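Side-chain contacts in glutamine amidotransferase type-2 domain-containing protein (Pseudomonas aeruginosa PAO1, PDB 1TE5), which is predicted to be a class-II glutamine amidotransferase of the Ntn-hydrolase clan, probably releasing ammonia from glutamine: residues P93-L98 with Y102-H107; F114-G119 with S129-C134. All blocks are in the same frame, centred on the assembly; numbering follows the deposited sequence.

In the fold
From the N terminus, strands of the other sheets and helix 59-66 come before strand 94-98. This strand turns back through a short loop into strand 101-108, and interaction 1 closes this hairpin at one edge of an antiparallel sheet. The chain then leaves the sheet as a loop and enters helix 128-143. Interaction 2 closes that loop by laying residues 114-119 against the first turns of the helix. The two contacts follow in series and neither encloses the other. The same helix joins them, because its other side packs on the hairpin. His107 ND1 and Ser129 OG lie 2.7 Å apart, a probable hydrogen bond, and Arg96 NH1 forms a 2.9 Å salt bridge with Glu130 OE2.

Interaction 1: P93-L98 with Y102-H107; sequences PFIREL and YWTFAH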
ATOM      1  N   PRO A  93      -2.551  -4.528  -8.385  1.00 23.97           N
ATOM      2  CA  PRO A  93      -3.924  -4.655  -7.877  1.00 25.17           C
ATOM      3  C   PRO A  93      -4.362  -3.416  -7.068  1.00 23.55           C
ATOM      4  O   PRO A  93      -3.553  -2.531  -6.818  1.00 24.94           O
ATOM      5  CB  PRO A  93      -3.845  -5.911  -7.013  1.00 26.15           C
ATOM      6  CG  PRO A  93      -2.451  -5.883  -6.502  1.00 28.52           C
ATOM      7  CD  PRO A  93      -1.653  -5.482  -7.707  1.00 25.48           C
ATOM      8  N   PHE A  94      -5.639  -3.369  -6.682  1.00 21.94           N
ATOM      9  CA  PHE A  94      -6.180  -2.247  -5.917  1.00 23.72           C
ATOM     10  C   PHE A  94      -6.587  -2.685  -4.506  1.00 20.89           C
ATOM     11  O   PHE A  94      -7.046  -3.810  -4.303  1.00 25.94           O
ATOM     12  CB  PHE A  94      -7.374  -1.626  -6.649  1.00 24.01           C
ATOM     13  CG  PHE A  94      -7.050  -1.155  -8.036  1.00 22.68           C
ATOM     14  CD1 PHE A  94      -7.448  -1.890  -9.145  1.00 24.70           C
ATOM     15  CD2 PHE A  94      -6.330   0.020  -8.236  1.00 19.40           C
ATOM     16  CE1 PHE A  94      -7.131  -1.453 -10.435  1.00 26.09           C
ATOM     17  CE2 PHE A  94      -6.008   0.463  -9.515  1.00 25.47           C
ATOM     18  CZ  PHE A  94      -6.410  -0.272 -10.614  1.00 28.10           C
ATOM     19  N   ILE A  95      -6.405  -1.789  -3.537  1.00 21.84           N
ATOM     20  CA  ILE A  95      -6.738  -2.074  -2.142  1.00 21.73           C
ATOM     21  C   ILE A  95      -7.751  -1.081  -1.579  1.00 21.63           C
ATOM     22  O   ILE A  95      -7.743   0.101  -1.929  1.00 21.89           O
ATOM     23  CB  ILE A  95      -5.476  -2.035  -1.245  1.00 23.03           C
ATOM     24  CG1 ILE A  95      -4.379  -2.927  -1.825  1.00 25.33           C
ATOM     25  CG2 ILE A  95      -5.814  -2.465   0.186  1.00 23.73           C
ATOM     26  CD1 ILE A  95      -3.132  -2.942  -0.998  1.00 26.68           C
ATOM     27  N   ARG A  96      -8.613  -1.572  -0.693  1.00 22.21           N
ATOM     28  CA  ARG A  96      -9.628  -0.751  -0.038  1.00 28.31           C
ATOM     29  C   ARG A  96     -10.174  -1.516   1.156  1.00 29.96           C
ATOM     30  O   ARG A  96     -10.432  -2.718   1.055  1.00 29.08           O
ATOM     31  CB  ARG A  96     -10.748  -0.389  -1.015  1.00 27.06           C
ATOM     32  CG  ARG A  96     -11.121   1.081  -0.962  1.00 33.96           C
ATOM     33  CD  ARG A  96     -11.465   1.661  -2.330  1.00 33.60           C
ATOM     34  NE  ARG A  96     -10.265   1.617  -3.153  1.00 39.61           N
ATOM     35  CZ  ARG A  96     -10.011   2.444  -4.161  1.00 33.86           C
ATOM     36  NH1 ARG A  96      -8.894   2.306  -4.849  1.00 38.12           N
ATOM     37  NH2 ARG A  96     -10.861   3.413  -4.482  1.00 35.35           N
ATOM     38  N   GLU A  97     -10.287  -0.853   2.305  1.00 28.51           N
ATOM     39  CA  GLU A  97     -10.804  -1.537   3.488  1.00 30.21           C
ATOM     40  C   GLU A  97     -12.317  -1.504   3.580  1.00 27.46           C
ATOM     41  O   GLU A  97     -12.953  -0.497   3.268  1.00 25.55           O
ATOM     42  CB  GLU A  97     -10.172  -1.009   4.786  1.00 33.08           C
ATOM     43  CG  GLU A  97     -10.775   0.269   5.353  1.00 34.64           C
ATOM     44  CD  GLU A  97     -11.865   0.046   6.408  1.00 23.53           C
ATOM     45  OE1 GLU A  97     -12.145  -1.100   6.821  1.00 30.66           O
ATOM     46  OE2 GLU A  97     -12.443   1.058   6.826  1.00 25.34           O
ATOM     47  N   LEU A  98     -12.868  -2.642   3.977  1.00 24.91           N
ATOM     48  CA  LEU A  98     -14.292  -2.839   4.168  1.00 25.80           C
ATOM     49  C   LEU A  98     -14.380  -3.784   5.369  1.00 23.59           C
ATOM     50  O   LEU A  98     -13.707  -4.816   5.419  1.00 22.11           O
ATOM     51  CB  LEU A  98     -14.937  -3.469   2.924  1.00 27.36           C
ATOM     52  CG  LEU A  98     -16.467  -3.391   2.808  1.00 29.01           C
ATOM     53  CD1 LEU A  98     -16.899  -3.667   1.391  1.00 28.59           C
ATOM     54  CD2 LEU A  98     -17.137  -4.354   3.762  1.00 30.50           C
ATOM     55  N   TYR A 102      -8.497  -5.399   4.818  1.00 21.76           N
ATOM     56  CA  TYR A 102      -8.036  -4.775   3.576  1.00 20.28           C
ATOM     57  C   TYR A 102      -8.430  -5.688   2.427  1.00 20.78           C
ATOM     58  O   TYR A 102      -8.133  -6.872   2.447  1.00 19.68           O
ATOM     59  CB  TYR A 102      -6.516  -4.553   3.583  1.00 19.47           C
ATOM     60  CG  TYR A 102      -6.042  -3.422   4.479  1.00 20.72           C
ATOM     61  CD1 TYR A 102      -5.166  -3.668   5.540  1.00 17.75           C
ATOM     62  CD2 TYR A 102      -6.472  -2.100   4.277  1.00 22.14           C
ATOM     63  CE1 TYR A 102      -4.740  -2.644   6.374  1.00 16.38           C
ATOM     64  CE2 TYR A 102      -6.049  -1.069   5.118  1.00 20.87           C
ATOM     65  CZ  TYR A 102      -5.186  -1.352   6.156  1.00 22.92           C
ATOM     66  OH  TYR A 102      -4.784  -0.349   7.009  1.00 21.31           O
ATOM     67  N   TRP A 103      -9.169  -5.160   1.468  1.00 22.20           N
ATOM     68  CA  TRP A 103      -9.571  -5.970   0.329  1.00 21.58           C
ATOM     69  C   TRP A 103      -8.610  -5.731  -0.816  1.00 18.72           C
ATOM     70  O   TRP A 103      -8.226  -4.588  -1.071  1.00 26.53           O
ATOM     71  CB  TRP A 103     -10.997  -5.630  -0.112  1.00 20.49           C
ATOM     72  CG  TRP A 103     -12.048  -6.314   0.691  1.00 21.05           C
ATOM     73  CD1 TRP A 103     -12.160  -6.333   2.055  1.00 25.25           C
ATOM     74  CD2 TRP A 103     -13.160  -7.067   0.189  1.00 26.31           C
ATOM     75  NE1 TRP A 103     -13.275  -7.048   2.430  1.00 23.44           N
ATOM     76  CE2 TRP A 103     -13.905  -7.510   1.305  1.00 25.66           C
ATOM     77  CE3 TRP A 103     -13.604  -7.404  -1.096  1.00 27.77           C
ATOM     78  CZ2 TRP A 103     -15.068  -8.267   1.175  1.00 23.04           C
ATOM     79  CZ3 TRP A 103     -14.765  -8.159  -1.225  1.00 26.09           C
ATOM     80  CH2 TRP A 103     -15.480  -8.582  -0.093  1.00 27.28           C
ATOM     81  N   THR A 104      -8.268  -6.793  -1.538  1.00 22.11           N
ATOM     82  CA  THR A 104      -7.346  -6.702  -2.670  1.00 20.58           C
ATOM     83  C   THR A 104      -8.067  -7.197  -3.929  1.00 19.60           C
ATOM     84  O   THR A 104      -8.777  -8.201  -3.888  1.00 22.53           O
ATOM     85  CB  THR A 104      -6.050  -7.517  -2.394  1.00 23.00           C
ATOM     86  OG1 THR A 104      -5.306  -6.906  -1.326  1.00 26.93           O
ATOM     87  CG2 THR A 104      -5.167  -7.550  -3.623  1.00 27.66           C
ATOM     88  N   PHE A 105      -7.907  -6.482  -5.038  1.00 23.84           N
ATOM     89  CA  PHE A 105      -8.576  -6.825  -6.286  1.00 23.61           C
ATOM     90  C   PHE A 105      -7.664  -6.757  -7.518  1.00 22.90           C
ATOM     91  O   PHE A 105      -6.900  -5.809  -7.700  1.00 24.13           O
ATOM     92  CB  PHE A 105      -9.757  -5.868  -6.452  1.00 24.78           C
ATOM     93  CG  PHE A 105     -10.561  -6.058  -7.712  1.00 23.61           C
ATOM     94  CD1 PHE A 105     -11.670  -6.888  -7.730  1.00 25.78           C
ATOM     95  CD2 PHE A 105     -10.265  -5.324  -8.859  1.00 26.90           C
ATOM     96  CE1 PHE A 105     -12.478  -6.979  -8.867  1.00 25.95           C
ATOM     97  CE2 PHE A 105     -11.068  -5.413 -10.000  1.00 31.98           C
ATOM     98  CZ  PHE A 105     -12.174  -6.241  -9.999  1.00 29.30           C
ATOM     99  N   ALA A 106      -7.745  -7.777  -8.362  1.00 24.13           N
ATOM    100  CA  ALA A 106      -6.968  -7.817  -9.589  1.00 26.30           C
ATOM    101  C   ALA A 106      -7.902  -8.301 -10.691  1.00 27.68           C
ATOM    102  O   ALA A 106      -8.589  -9.311 -10.531  1.00 26.76           O
ATOM    103  CB  ALA A 106      -5.781  -8.745  -9.437  1.00 26.33           C
ATOM    104  N   HIS A 107      -7.941  -7.560 -11.795  1.00 28.39           N
ATOM    105  CA  HIS A 107      -8.809  -7.893 -12.918  1.00 29.86           C
ATOM    106  C   HIS A 107      -8.073  -7.942 -14.262  1.00 28.69           C
ATOM    107  O   HIS A 107      -7.267  -7.066 -14.588  1.00 27.83           O
ATOM    108  CB  HIS A 107      -9.920  -6.850 -12.961  1.00 29.24           C
ATOM    109  CG  HIS A 107     -10.634  -6.803 -14.281  1.00 30.58           C
ATOM    110  ND1 HIS A 107     -10.942  -5.626 -14.929  1.00 32.78           N
ATOM    111  CD2 HIS A 107     -11.094  -7.798 -15.077  1.00 31.19           C
ATOM    112  CE1 HIS A 107     -11.567  -5.896 -16.060  1.00 32.15           C
ATOM    113  NE2 HIS A 107     -11.670  -7.208 -16.176  1.00 29.20           N
TER
HETATM  114  O   HOH W   1     -14.530  -7.757   5.317  1.00 45.79           O
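Phe94 and Phe105 form a hydrogen-bonded pair of an antiparallel beta hairpin, as do Arg96 and Trp103. Phe94 N donates to Phe105 O at 2.9 Å. Trp103 N reaches Arg96 O at 2.8 Å. Between these pairs, Ile95 faces Thr104. The Ile95 rotamer, with CG1 beside the backbone N (chi1 -52°), sets CG2 next to the second strand, 4.0 Å from Tyr102 CB. Glu97 CB approaches the Tyr102 ring at CD2, 3.9 Å away. On the other face of the sheet, Leu98 CB sits over the five-membered ring of Trp103, a CH-pi contact 4.2 Å from the ring centroid and 24° off its normal. Helix 128-143 covers this face: its Phe133 packs on Phe94 and meets the Phe105 ring nearly parallel, and its Glu130 forms a salt bridge with Arg96. On the Ile95 face, Thr104 OG1 is hydrogen-bonded to Tyr41 OH. Glu97 OE2 accepts a hydrogen bond from the backbone N of Arg122 of the second subunit, so the hairpin also takes part in the dimer. Next to the turn, a water joins the strands, accepting from Trp103 NE1 in the indole plane at 3.2 Å and donating to Leu98 O at 3.1 Å.

Interaction 2: F114-G119 with S129-C134; sequences FQPKPG and SEAAFC
The loop between strand 101-108 and helix 128-143 folds back on the start of that helix, and Phe114 and Pro116 make the contact. It is a small apolar patch on the side of the helix that carries Ala131. Phe114 does most of the touching, with the CE1 corner of its ring. Phe114 CE1 lies 3.7 Å from Ala132 CA and 3.9 Å from Ala132 CB. The neighbouring CZ is also within packing distance of Ala132. Ala131 C meets the ring at its edge, in plane, 4.0 Å from Phe114 CE1. The small side chains of Ala131 and Ala132 let the ring come close to the helix backbone. CG of Phe114 stands anti to its backbone N (chi1 -169°), which carries the ring from the loop to the helix. Pro116 packs on the same ring. Its CD lies 3.6 Å above one face of the Phe114 ring, offset toward the rim. Farther out, Tyr164 meets the Phe114 ring with its plane nearly perpendicular, and Lys167 also packs on Phe114. The opposite side of the helix turns Phe133 toward the hairpin strands 94-98 and 101-108, so this part of the helix lies between the loop and the hairpin. Pro116 also reaches the helix itself: its CG is 4.3 Å from Ala131 CB and 4.0 Å from Ala131 O.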
ATOM      1  N   PHE A 114     -19.168   0.373 -19.541  1.00 54.95           N
ATOM      2  CA  PHE A 114     -19.288   0.121 -18.113  1.00 53.78           C
ATOM      3  C   PHE A 114     -19.375   1.464 -17.408  1.00 53.53           C
ATOM      4  O   PHE A 114     -18.432   2.256 -17.446  1.00 54.39           O
ATOM      5  CB  PHE A 114     -18.082  -0.673 -17.616  1.00 53.62           C
ATOM      6  CG  PHE A 114     -18.240  -1.199 -16.222  1.00 51.26           C
ATOM      7  CD1 PHE A 114     -17.359  -0.813 -15.220  1.00 49.83           C
ATOM      8  CD2 PHE A 114     -19.286  -2.064 -15.905  1.00 49.74           C
ATOM      9  CE1 PHE A 114     -17.516  -1.278 -13.920  1.00 50.33           C
ATOM     10  CE2 PHE A 114     -19.453  -2.536 -14.606  1.00 50.67           C
ATOM     11  CZ  PHE A 114     -18.567  -2.141 -13.611  1.00 50.80           C
ATOM     12  N   GLN A 115     -20.502   1.711 -16.746  1.00 54.83           N
ATOM     13  CA  GLN A 115     -20.737   2.982 -16.054  1.00 55.60           C
ATOM     14  C   GLN A 115     -21.509   2.836 -14.738  1.00 55.48           C
ATOM     15  O   GLN A 115     -22.614   3.368 -14.587  1.00 55.68           O
ATOM     16  CB  GLN A 115     -21.472   3.943 -16.998  1.00 60.51           C
ATOM     17  CG  GLN A 115     -22.420   3.264 -18.020  1.00 64.34           C
ATOM     18  CD  GLN A 115     -23.606   2.527 -17.388  1.00 68.01           C
ATOM     19  OE1 GLN A 115     -24.742   3.017 -17.423  1.00 69.06           O
ATOM     20  NE2 GLN A 115     -23.348   1.337 -16.833  1.00 68.77           N
ATOM     21  N   PRO A 116     -20.898   2.195 -13.735  1.00 55.56           N
ATOM     22  CA  PRO A 116     -21.539   1.994 -12.432  1.00 53.89           C
ATOM     23  C   PRO A 116     -21.934   3.297 -11.748  1.00 53.89           C
ATOM     24  O   PRO A 116     -21.301   4.332 -11.958  1.00 53.12           O
ATOM     25  CB  PRO A 116     -20.465   1.253 -11.640  1.00 52.69           C
ATOM     26  CG  PRO A 116     -19.203   1.821 -12.192  1.00 52.05           C
ATOM     27  CD  PRO A 116     -19.475   1.810 -13.676  1.00 54.00           C
ATOM     28  N   LYS A 117     -22.999   3.246 -10.952  1.00 54.61           N
ATOM     29  CA  LYS A 117     -23.465   4.426 -10.226  1.00 55.56           C
ATOM     30  C   LYS A 117     -22.490   4.740  -9.093  1.00 53.66           C
ATOM     31  O   LYS A 117     -22.182   3.872  -8.271  1.00 53.58           O
ATOM     32  CB  LYS A 117     -24.851   4.176  -9.634  1.00 59.68           C
ATOM     33  CG  LYS A 117     -25.867   3.631 -10.620  1.00 63.86           C
ATOM     34  CD  LYS A 117     -27.132   3.177  -9.899  1.00 66.19           C
ATOM     35  CE  LYS A 117     -26.816   2.178  -8.794  1.00 66.87           C
ATOM     36  NZ  LYS A 117     -26.060   1.009  -9.312  1.00 67.85           N
ATOM     37  N   PRO A 118     -21.984   5.986  -9.043  1.00 52.32           N
ATOM     38  CA  PRO A 118     -21.040   6.421  -8.009  1.00 50.54           C
ATOM     39  C   PRO A 118     -21.590   6.119  -6.619  1.00 48.82           C
ATOM     40  O   PRO A 118     -22.775   6.342  -6.349  1.00 48.92           O
ATOM     41  CB  PRO A 118     -20.939   7.919  -8.263  1.00 52.98           C
ATOM     42  CG  PRO A 118     -21.093   8.003  -9.739  1.00 52.87           C
ATOM     43  CD  PRO A 118     -22.265   7.087  -9.980  1.00 53.56           C
ATOM     44  N   GLY A 119     -20.730   5.613  -5.743  1.00 44.63           N
ATOM     45  CA  GLY A 119     -21.166   5.266  -4.406  1.00 40.10           C
ATOM     46  C   GLY A 119     -20.144   5.590  -3.348  1.00 36.48           C
ATOM     47  O   GLY A 119     -19.373   6.532  -3.506  1.00 36.16           O
ATOM     48  N   SER A 129     -11.234  -1.470 -14.353  1.00 24.09           N
ATOM     49  CA  SER A 129     -10.981  -2.459 -13.314  1.00 25.67           C
ATOM     50  C   SER A 129     -11.282  -1.898 -11.927  1.00 24.79           C
ATOM     51  O   SER A 129     -11.931  -2.559 -11.113  1.00 23.27           O
ATOM     52  CB  SER A 129      -9.520  -2.922 -13.364  1.00 24.10           C
ATOM     53  OG  SER A 129      -9.221  -3.585 -14.584  1.00 32.01           O
ATOM     54  N   GLU A 130     -10.781  -0.696 -11.651  1.00 26.44           N
ATOM     55  CA  GLU A 130     -10.982  -0.052 -10.357  1.00 28.36           C
ATOM     56  C   GLU A 130     -12.431   0.388 -10.161  1.00 28.38           C
ATOM     57  O   GLU A 130     -12.933   0.412  -9.037  1.00 27.16           O
ATOM     58  CB  GLU A 130     -10.041   1.136 -10.202  1.00 28.35           C
ATOM     59  CG  GLU A 130     -10.093   1.784  -8.837  1.00 27.16           C
ATOM     60  CD  GLU A 130      -9.068   2.877  -8.668  1.00 23.75           C
ATOM     61  OE1 GLU A 130      -8.413   3.255  -9.669  1.00 24.95           O
ATOM     62  OE2 GLU A 130      -8.918   3.351  -7.520  1.00 24.80           O
ATOM     63  N   ALA A 131     -13.074   0.793 -11.254  1.00 27.56           N
ATOM     64  CA  ALA A 131     -14.471   1.209 -11.211  1.00 27.29           C
ATOM     65  C   ALA A 131     -15.310  -0.019 -10.837  1.00 24.05           C
ATOM     66  O   ALA A 131     -16.304   0.092 -10.116  1.00 28.32           O
ATOM     67  CB  ALA A 131     -14.896   1.755 -12.561  1.00 26.76           C
ATOM     68  N   ALA A 132     -14.890  -1.179 -11.337  1.00 26.25           N
ATOM     69  CA  ALA A 132     -15.558  -2.444 -11.065  1.00 24.45           C
ATOM     70  C   ALA A 132     -15.322  -2.851  -9.621  1.00 25.00           C
ATOM     71  O   ALA A 132     -16.225  -3.384  -8.973  1.00 23.11           O
ATOM     72  CB  ALA A 132     -15.048  -3.531 -12.000  1.00 24.63           C
ATOM     73  N   PHE A 133     -14.098  -2.639  -9.138  1.00 22.65           N
ATOM     74  CA  PHE A 133     -13.734  -2.982  -7.762  1.00 24.29           C
ATOM     75  C   PHE A 133     -14.582  -2.214  -6.745  1.00 21.87           C
ATOM     76  O   PHE A 133     -15.117  -2.790  -5.792  1.00 24.93           O
ATOM     77  CB  PHE A 133     -12.252  -2.672  -7.515  1.00 21.20           C
ATOM     78  CG  PHE A 133     -11.762  -3.057  -6.140  1.00 17.44           C
ATOM     79  CD1 PHE A 133     -10.700  -2.375  -5.556  1.00 19.40           C
ATOM     80  CD2 PHE A 133     -12.352  -4.114  -5.439  1.00 12.33           C
ATOM     81  CE1 PHE A 133     -10.219  -2.738  -4.288  1.00 20.14           C
ATOM     82  CE2 PHE A 133     -11.885  -4.489  -4.170  1.00 18.69           C
ATOM     83  CZ  PHE A 133     -10.810  -3.797  -3.593  1.00 17.97           C
ATOM     84  N   CYS A 134     -14.620  -0.900  -6.911  1.00 25.77           N
ATOM     85  CA  CYS A 134     -15.386  -0.038  -6.036  1.00 25.14           C
ATOM     86  C   CYS A 134     -16.862  -0.387  -6.076  1.00 27.11           C
ATOM     87  O   CYS A 134     -17.489  -0.491  -5.030  1.00 27.12           O
ATOM     88  CB  CYS A 134     -15.185   1.416  -6.428  1.00 26.29           C
ATOM     89  SG  CYS A 134     -13.503   1.970  -6.170  1.00 33.55           S
TER